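Local coordinates for protein PTS system, lactose-specific IIBC components (Streptococcus pneumoniae, PDB 3NBM) that probably carries a phosphoryl group on a cysteine and passes it to incoming lactose, as the IIB domain of a phosphoenolpyruvate-dependent sugar phosphotransferase system, at residues L7-T18 against V53-V63; S19-N27 against V37-G45. All blocks are in the same frame, centred on the assembly; numbering follows the deposited sequence.

Contact 1 (L7-T18 against V53-V63); sequences LKVLVLCAGSGT and VYDLIILAPQV
Leu10 lays its CB over the centre of the Tyr54 ring, 3.7 Å from the centroid and 13° off the normal, a CH-pi contact; Tyr54 CG, anti to its carbonyl carbon (chi1 -70°), brings the ring there. An aromatic ring suits the place because its face accepts the aliphatic C-H while its hydroxyl hydrogen-bonds Asn40 of strand 37-43. Along the buried centre, strands 7-13 and 56-59 run parallel and exchange backbone hydrogen bonds. Branched side chains fill both faces: Val9 CG1 meets Ile58 CD1 at 3.7 Å on one, Leu12 CD1 Ile57 CG2 at 3.8 Å on the other. In the four-stranded parallel sheet of this IIB domain, strand 7-13 ends at Cys13, the likely phosphorylated cysteine, and the loop after it is the P-loop. Val63 covers Cys13 and Ala14, but beyond them the packing thins: Thr18 CG2 stays 4.0 Å from Gln62 OE1, beside exposed Ser16. Cys13 SG accepts from Gly15 N at 3.5 Å, and the positive phi angles of Gly15 and Gly17 suit glycine. At the other, partly exposed end, Asp55 OD2 takes the Lys8 N-H on its anti lone pair at 2.9 Å, and Lys8 O receives both Asp55 N and Leu56 N.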
loop_
_atom_site.group_PDB
_atom_site.type_symbol
_atom_site.label_atom_id
_atom_site.label_comp_id
_atom_site.label_asym_id
_atom_site.label_seq_id
_atom_site.Cartn_x
_atom_site.Cartn_y
_atom_site.Cartn_z
ATOM N N LEU A 7 10.170 7.026 0.069
ATOM C CA LEU A 7 8.803 6.766 -0.353
ATOM C C LEU A 7 8.009 6.124 0.789
ATOM O O LEU A 7 8.456 5.140 1.380
ATOM C CB LEU A 7 8.809 5.846 -1.572
ATOM C CG LEU A 7 7.455 5.667 -2.251
ATOM C CD1 LEU A 7 7.002 6.971 -2.930
ATOM C CD2 LEU A 7 7.522 4.533 -3.281
ATOM N N LYS A 8 6.855 6.698 1.105
ATOM C CA LYS A 8 6.028 6.237 2.231
ATOM C C LYS A 8 4.766 5.570 1.666
ATOM O O LYS A 8 3.996 6.201 0.933
ATOM C CB LYS A 8 5.636 7.402 3.134
ATOM C CG LYS A 8 6.778 8.286 3.605
ATOM C CD LYS A 8 7.735 7.636 4.503
ATOM C CE LYS A 8 8.732 8.662 5.102
ATOM N NZ LYS A 8 9.765 8.070 6.033
ATOM N N VAL A 9 4.584 4.297 2.021
ATOM C CA VAL A 9 3.487 3.471 1.534
ATOM C C VAL A 9 2.612 3.036 2.718
ATOM O O VAL A 9 3.123 2.612 3.743
ATOM C CB VAL A 9 4.012 2.224 0.806
ATOM C CG1 VAL A 9 2.857 1.399 0.230
ATOM C CG2 VAL A 9 5.017 2.632 -0.279
ATOM N N LEU A 10 1.300 3.155 2.550
ATOM C CA LEU A 10 0.328 2.654 3.523
ATOM C C LEU A 10 -0.543 1.600 2.867
ATOM O O LEU A 10 -1.122 1.851 1.812
ATOM C CB LEU A 10 -0.530 3.803 4.055
ATOM C CG LEU A 10 -1.607 3.434 5.092
ATOM C CD1 LEU A 10 -0.991 2.896 6.378
ATOM C CD2 LEU A 10 -2.449 4.675 5.389
ATOM N N VAL A 11 -0.564 0.401 3.444
ATOM C CA VAL A 11 -1.433 -0.682 2.991
ATOM C C VAL A 11 -2.629 -0.763 3.954
ATOM O O VAL A 11 -2.432 -0.862 5.156
ATOM C CB VAL A 11 -0.708 -2.046 2.922
ATOM C CG1 VAL A 11 -1.606 -3.113 2.294
ATOM C CG2 VAL A 11 0.633 -1.934 2.207
ATOM N N LEU A 12 -3.845 -0.718 3.408
ATOM C CA LEU A 12 -5.055 -0.741 4.226
ATOM C C LEU A 12 -5.846 -2.008 3.977
ATOM O O LEU A 12 -6.014 -2.441 2.842
ATOM C CB LEU A 12 -5.946 0.481 3.917
ATOM C CG LEU A 12 -5.324 1.842 4.267
ATOM C CD1 LEU A 12 -6.248 2.977 3.790
ATOM C CD2 LEU A 12 -4.989 1.939 5.763
ATOM N N CYS A 13 -6.361 -2.593 5.056
ATOM C CA CYS A 13 -7.302 -3.704 4.954
ATOM C C CYS A 13 -8.547 -3.369 5.784
ATOM O O CYS A 13 -8.708 -2.232 6.250
ATOM C CB CYS A 13 -6.658 -5.050 5.356
ATOM S SG CYS A 13 -6.163 -5.196 7.059
ATOM N N ALA A 14 -9.418 -4.362 5.943
ATOM C CA ALA A 14 -10.646 -4.204 6.686
ATOM C C ALA A 14 -10.494 -4.624 8.146
ATOM O O ALA A 14 -11.489 -4.724 8.867
ATOM C CB ALA A 14 -11.793 -4.994 6.011
ATOM N N GLY A 15 -9.263 -4.831 8.592
ATOM C CA GLY A 15 -8.945 -5.154 9.972
ATOM C C GLY A 15 -8.583 -6.590 10.257
ATOM O O GLY A 15 -8.387 -6.949 11.405
ATOM N N SER A 16 -8.486 -7.415 9.221
ATOM C CA SER A 16 -8.061 -8.793 9.414
ATOM C C SER A 16 -6.578 -8.904 9.726
ATOM O O SER A 16 -6.126 -9.933 10.227
ATOM C CB SER A 16 -8.366 -9.678 8.211
ATOM O OG SER A 16 -7.554 -9.345 7.098
ATOM N N GLY A 17 -5.826 -7.867 9.361
ATOM C CA GLY A 17 -4.376 -7.888 9.483
ATOM C C GLY A 17 -3.645 -8.304 8.211
ATOM O O GLY A 17 -2.409 -8.346 8.144
ATOM N N THR A 18 -4.400 -8.591 7.167
ATOM C CA THR A 18 -3.805 -8.942 5.911
ATOM C C THR A 18 -2.907 -7.817 5.356
ATOM O O THR A 18 -1.936 -8.101 4.669
ATOM C CB THR A 18 -4.873 -9.377 4.885
ATOM O OG1 THR A 18 -4.241 -9.945 3.740
ATOM C CG2 THR A 18 -5.777 -8.263 4.442
ATOM N N VAL A 53 0.337 11.870 5.030
ATOM C CA VAL A 53 1.727 11.542 5.310
ATOM C C VAL A 53 2.309 10.646 4.207
ATOM O O VAL A 53 3.525 10.550 4.044
ATOM C CB VAL A 53 1.829 10.782 6.725
ATOM C CG1 VAL A 53 3.184 10.094 6.957
ATOM C CG2 VAL A 53 1.432 11.740 7.865
ATOM N N TYR A 54 1.433 9.937 3.491
ATOM C CA TYR A 54 1.854 8.881 2.586
ATOM C C TYR A 54 1.858 9.346 1.135
ATOM O O TYR A 54 1.134 10.246 0.730
ATOM C CB TYR A 54 0.972 7.632 2.805
ATOM C CG TYR A 54 1.276 7.005 4.131
ATOM C CD1 TYR A 54 2.302 6.122 4.246
ATOM C CD2 TYR A 54 0.589 7.344 5.296
ATOM C CE1 TYR A 54 2.667 5.587 5.463
ATOM C CE2 TYR A 54 0.956 6.807 6.518
ATOM C CZ TYR A 54 1.995 5.919 6.585
ATOM O OH TYR A 54 2.379 5.390 7.816
ATOM N N ASP A 55 2.691 8.680 0.342
ATOM C CA ASP A 55 2.819 8.927 -1.088
ATOM C C ASP A 55 1.973 7.971 -1.929
ATOM O O ASP A 55 1.478 8.337 -2.990
ATOM C CB ASP A 55 4.272 8.807 -1.499
ATOM C CG ASP A 55 5.162 9.741 -0.703
ATOM O OD1 ASP A 55 4.897 10.974 -0.724
ATOM O OD2 ASP A 55 6.096 9.259 -0.032
ATOM N N LEU A 56 1.835 6.727 -1.462
ATOM C CA LEU A 56 1.122 5.651 -2.141
ATOM C C LEU A 56 0.306 4.917 -1.106
ATOM O O LEU A 56 0.839 4.548 -0.071
ATOM C CB LEU A 56 2.116 4.673 -2.808
ATOM C CG LEU A 56 1.510 3.416 -3.456
ATOM C CD1 LEU A 56 0.599 3.743 -4.637
ATOM C CD2 LEU A 56 2.624 2.437 -3.860
ATOM N N ILE A 57 -0.983 4.709 -1.392
ATOM C CA ILE A 57 -1.855 3.900 -0.539
ATOM C C ILE A 57 -2.333 2.749 -1.389
ATOM O O ILE A 57 -2.820 2.921 -2.503
ATOM C CB ILE A 57 -3.025 4.712 0.062
ATOM C CG1 ILE A 57 -2.442 5.929 0.825
ATOM C CG2 ILE A 57 -3.878 3.817 0.960
ATOM C CD1 ILE A 57 -3.430 6.863 1.407
ATOM N N ILE A 58 -2.183 1.552 -0.836
ATOM C CA ILE A 58 -2.596 0.308 -1.481
ATOM C C ILE A 58 -3.751 -0.320 -0.685
ATOM O O ILE A 58 -3.640 -0.550 0.513
ATOM C CB ILE A 58 -1.426 -0.734 -1.513
ATOM C CG1 ILE A 58 -0.192 -0.163 -2.240
ATOM C CG2 ILE A 58 -1.906 -2.066 -2.154
ATOM C CD1 ILE A 58 1.087 -0.961 -2.062
ATOM N N LEU A 59 -4.863 -0.538 -1.372
ATOM C CA LEU A 59 -6.024 -1.197 -0.795
ATOM C C LEU A 59 -5.869 -2.708 -0.967
ATOM O O LEU A 59 -5.694 -3.199 -2.088
ATOM C CB LEU A 59 -7.325 -0.702 -1.474
ATOM C CG LEU A 59 -7.634 0.772 -1.277
ATOM C CD1 LEU A 59 -8.815 1.176 -2.183
ATOM C CD2 LEU A 59 -7.960 1.050 0.170
ATOM N N ALA A 60 -5.966 -3.442 0.147
ATOM C CA ALA A 60 -6.033 -4.898 0.113
ATOM C C ALA A 60 -7.366 -5.324 -0.521
ATOM O O ALA A 60 -8.314 -4.516 -0.616
ATOM C CB ALA A 60 -5.908 -5.464 1.495
ATOM N N PRO A 61 -7.491 -6.593 -0.935
ATOM C CA PRO A 61 -8.677 -7.039 -1.667
ATOM C C PRO A 61 -9.986 -6.730 -0.969
ATOM O O PRO A 61 -10.940 -6.324 -1.623
ATOM C CB PRO A 61 -8.436 -8.547 -1.773
ATOM C CG PRO A 61 -6.943 -8.632 -1.919
ATOM C CD PRO A 61 -6.415 -7.603 -0.962
ATOM N N GLN A 62 -10.021 -6.878 0.332
ATOM C CA GLN A 62 -11.275 -6.751 1.052
ATOM C C GLN A 62 -11.762 -5.348 1.283
ATOM O O GLN A 62 -12.861 -5.153 1.781
ATOM C CB GLN A 62 -11.210 -7.521 2.319
ATOM C CG GLN A 62 -11.208 -9.011 1.996
ATOM C CD GLN A 62 -10.624 -9.807 3.089
ATOM O OE1 GLN A 62 -9.447 -9.602 3.488
ATOM N NE2 GLN A 62 -11.430 -10.758 3.599
ATOM N N VAL A 63 -10.965 -4.360 0.876
ATOM C CA VAL A 63 -11.392 -2.953 0.880
ATOM C C VAL A 63 -11.401 -2.335 -0.519
ATOM O O VAL A 63 -11.468 -1.121 -0.667
ATOM C CB VAL A 63 -10.590 -2.114 1.896
ATOM C CG1 VAL A 63 -10.969 -2.537 3.284
ATOM C CG2 VAL A 63 -9.095 -2.239 1.698
#

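Contact 2 (S19-N27 against V37-G45); sequences SAQLANAIN and VIANSGAYG
Asn27 turns its carboxamide to the strand backbone at Ala39 and bonds it twice: OD1 accepts from Ala39 N at 2.9 Å, and ND2 donates an N-H to Ala39 O, also at 2.9 Å. With CG set anti to the carbonyl carbon (chi1 -72°), the amide leans from the flank of the helix toward the strand. The fit is not perfectly flat, since Ala39 N sits 15° from the plane of the Asn27 carbonyl and Ala39 O lies 17° out of the amide plane. Asparagine suits the place because one short group both donates and accepts, and the paired bonds fix its rotation. Ile38 CD1 comes alongside OD1 at 3.6 Å. Helix 18-33 runs back antiparallel to strand 37-43, as the helix of a right-handed beta-alpha-beta crossover does, here the first unit of the IIB domain. The axes of segments 19-27 and 37-43 approach to 7.1 Å, which calls for small residues: Ala23 CB meets Ala39 CB at 3.9 Å. Ile26 fills the deeper side, its CG2, anti to the backbone N, touching Ala39 CB and Val37 CG1, both at 3.8 Å, with the Ile26 and Val37 side chains crossing at about a right angle. Val103 of helix 96-105 also packs on Ile26. Toward the helix start Ser41 CB lies against Ser19 OG at 3.4 Å, while Ser41 OG rests beside Ala20 CB.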
loop_
_atom_site.group_PDB
_atom_site.type_symbol
_atom_site.label_atom_id
_atom_site.label_comp_id
_atom_site.label_asym_id
_atom_site.label_seq_id
_atom_site.Cartn_x
_atom_site.Cartn_y
_atom_site.Cartn_z
ATOM N N SER A 19 -3.225 -6.550 5.641
ATOM C CA SER A 19 -2.398 -5.439 5.165
ATOM C C SER A 19 -0.938 -5.550 5.628
ATOM O O SER A 19 -0.009 -5.181 4.912
ATOM C CB SER A 19 -2.999 -4.093 5.600
ATOM O OG SER A 19 -3.265 -4.058 6.973
ATOM N N ALA A 20 -0.728 -6.055 6.831
ATOM C CA ALA A 20 0.608 -6.220 7.367
ATOM C C ALA A 20 1.436 -7.206 6.532
ATOM O O ALA A 20 2.657 -7.067 6.465
ATOM C CB ALA A 20 0.571 -6.681 8.823
ATOM N N GLN A 21 0.787 -8.202 5.922
ATOM C CA GLN A 21 1.487 -9.189 5.095
ATOM C C GLN A 21 2.168 -8.491 3.914
ATOM O O GLN A 21 3.319 -8.780 3.584
ATOM C CB GLN A 21 0.513 -10.247 4.563
ATOM C CG GLN A 21 -0.209 -11.033 5.638
ATOM C CD GLN A 21 0.469 -12.353 5.929
ATOM O OE1 GLN A 21 1.630 -12.537 5.568
ATOM N NE2 GLN A 21 -0.233 -13.265 6.596
ATOM N N LEU A 22 1.452 -7.592 3.253
ATOM C CA LEU A 22 2.043 -6.850 2.150
ATOM C C LEU A 22 3.057 -5.815 2.637
ATOM O O LEU A 22 4.129 -5.693 2.043
ATOM C CB LEU A 22 0.990 -6.236 1.228
ATOM C CG LEU A 22 1.575 -5.520 0.011
ATOM C CD1 LEU A 22 2.408 -6.465 -0.854
ATOM C CD2 LEU A 22 0.511 -4.822 -0.838
ATOM N N ALA A 23 2.750 -5.078 3.711
ATOM C CA ALA A 23 3.738 -4.121 4.241
ATOM C C ALA A 23 5.055 -4.823 4.569
ATOM O O ALA A 23 6.135 -4.301 4.262
ATOM C CB ALA A 23 3.179 -3.373 5.462
ATOM N N ASN A 24 4.965 -5.989 5.203
ATOM C CA ASN A 24 6.175 -6.729 5.528
ATOM C C ASN A 24 6.966 -7.134 4.289
ATOM O O ASN A 24 8.196 -7.024 4.268
ATOM C CB ASN A 24 5.865 -8.002 6.309
ATOM C CG ASN A 24 5.359 -7.725 7.714
ATOM O OD1 ASN A 24 5.552 -6.644 8.268
ATOM N ND2 ASN A 24 4.727 -8.726 8.312
ATOM N N ALA A 25 6.274 -7.610 3.258
ATOM C CA ALA A 25 6.933 -8.014 2.017
ATOM C C ALA A 25 7.619 -6.817 1.357
ATOM O O ALA A 25 8.754 -6.930 0.885
ATOM C CB ALA A 25 5.929 -8.705 1.067
ATOM N N ILE A 26 6.932 -5.677 1.312
ATOM C CA ILE A 26 7.503 -4.478 0.717
ATOM C C ILE A 26 8.763 -4.082 1.476
ATOM O O ILE A 26 9.807 -3.786 0.874
ATOM C CB ILE A 26 6.499 -3.312 0.739
ATOM C CG1 ILE A 26 5.323 -3.586 -0.203
ATOM C CG2 ILE A 26 7.228 -1.982 0.412
ATOM C CD1 ILE A 26 4.125 -2.668 0.012
ATOM N N ASN A 27 8.666 -4.060 2.801
ATOM C CA ASN A 27 9.803 -3.674 3.623
ATOM C C ASN A 27 10.978 -4.627 3.484
ATOM O O ASN A 27 12.127 -4.192 3.454
ATOM C CB ASN A 27 9.415 -3.532 5.097
ATOM C CG ASN A 27 8.570 -2.316 5.354
ATOM O OD1 ASN A 27 8.704 -1.315 4.651
ATOM N ND2 ASN A 27 7.737 -2.363 6.399
ATOM N N VAL A 37 12.232 3.026 0.720
ATOM C CA VAL A 37 10.800 2.807 0.839
ATOM C C VAL A 37 10.507 2.276 2.222
ATOM O O VAL A 37 11.246 1.419 2.736
ATOM C CB VAL A 37 10.276 1.756 -0.185
ATOM C CG1 VAL A 37 8.811 1.501 0.029
ATOM C CG2 VAL A 37 10.548 2.152 -1.632
ATOM N N ILE A 38 9.447 2.804 2.838
ATOM C CA ILE A 38 8.871 2.210 4.049
ATOM C C ILE A 38 7.370 2.008 3.826
ATOM O O ILE A 38 6.697 2.882 3.289
ATOM C CB ILE A 38 9.107 3.096 5.311
ATOM C CG1 ILE A 38 8.515 2.487 6.575
ATOM C CG2 ILE A 38 8.550 4.508 5.127
ATOM C CD1 ILE A 38 9.178 1.338 7.032
ATOM N N ALA A 39 6.890 0.845 4.243
ATOM C CA ALA A 39 5.472 0.515 4.227
ATOM C C ALA A 39 4.935 0.296 5.622
ATOM O O ALA A 39 5.542 -0.422 6.427
ATOM C CB ALA A 39 5.215 -0.726 3.387
ATOM N N ASN A 40 3.770 0.867 5.870
ATOM C CA ASN A 40 2.989 0.598 7.067
ATOM C C ASN A 40 1.684 -0.029 6.699
ATOM O O ASN A 40 1.281 -0.002 5.531
ATOM C CB ASN A 40 2.755 1.872 7.868
ATOM C CG ASN A 40 4.007 2.440 8.402
ATOM O OD1 ASN A 40 4.409 3.510 8.002
ATOM N ND2 ASN A 40 4.663 1.692 9.302
ATOM N N SER A 41 1.019 -0.588 7.701
ATOM C CA SER A 41 -0.307 -1.182 7.534
ATOM C C SER A 41 -1.292 -0.541 8.496
ATOM O O SER A 41 -0.922 -0.032 9.548
ATOM C CB SER A 41 -0.249 -2.699 7.752
ATOM O OG SER A 41 0.175 -3.023 9.037
ATOM N N GLY A 42 -2.547 -0.596 8.126
ATOM C CA GLY A 42 -3.590 -0.065 8.961
ATOM C C GLY A 42 -4.943 -0.522 8.509
ATOM O O GLY A 42 -5.096 -1.150 7.447
ATOM N N ALA A 43 -5.963 -0.194 9.306
ATOM C CA ALA A 43 -7.353 -0.464 8.980
ATOM C C ALA A 43 -7.987 0.723 8.235
ATOM O O ALA A 43 -7.800 1.874 8.629
ATOM C CB ALA A 43 -8.180 -0.746 10.265
ATOM N N TYR A 44 -8.745 0.426 7.189
ATOM C CA TYR A 44 -9.512 1.459 6.491
ATOM C C TYR A 44 -10.512 2.051 7.471
ATOM O O TYR A 44 -11.301 1.335 8.074
ATOM C CB TYR A 44 -10.202 0.874 5.251
ATOM C CG TYR A 44 -10.728 1.938 4.310
ATOM C CD1 TYR A 44 -11.946 2.584 4.516
ATOM C CD2 TYR A 44 -9.963 2.362 3.242
ATOM C CE1 TYR A 44 -12.365 3.615 3.674
ATOM C CE2 TYR A 44 -10.384 3.351 2.408
ATOM C CZ TYR A 44 -11.576 3.992 2.628
ATOM O OH TYR A 44 -11.948 5.019 1.770
ATOM N N GLY A 45 -10.479 3.360 7.610
ATOM C CA GLY A 45 -11.259 4.076 8.604
ATOM C C GLY A 45 -10.440 4.749 9.688
ATOM O O GLY A 45 -10.930 5.669 10.341
#

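In the fold
The centres of the two contacts are about 6 Å apart, and both build on one parallel sheet, in which strand 7-13 lies between strands 37-43 and 56-59. Along the chain, strand 7-13 and the cysteine loop come first, then helix 18-33 and strand 37-43 of contact 2, and last the strand 56-59 that completes contact 1. The contacts meet directly: Val11 N probably hydrogen-bonds Asn40 O at 2.8 Å, and Cys13 SG packs 3.1 Å from Ser19 OG. The loop that begins in contact 1 thus leads straight into the helix of contact 2, whose first turn borders the cysteine expected to carry the phosphoryl group.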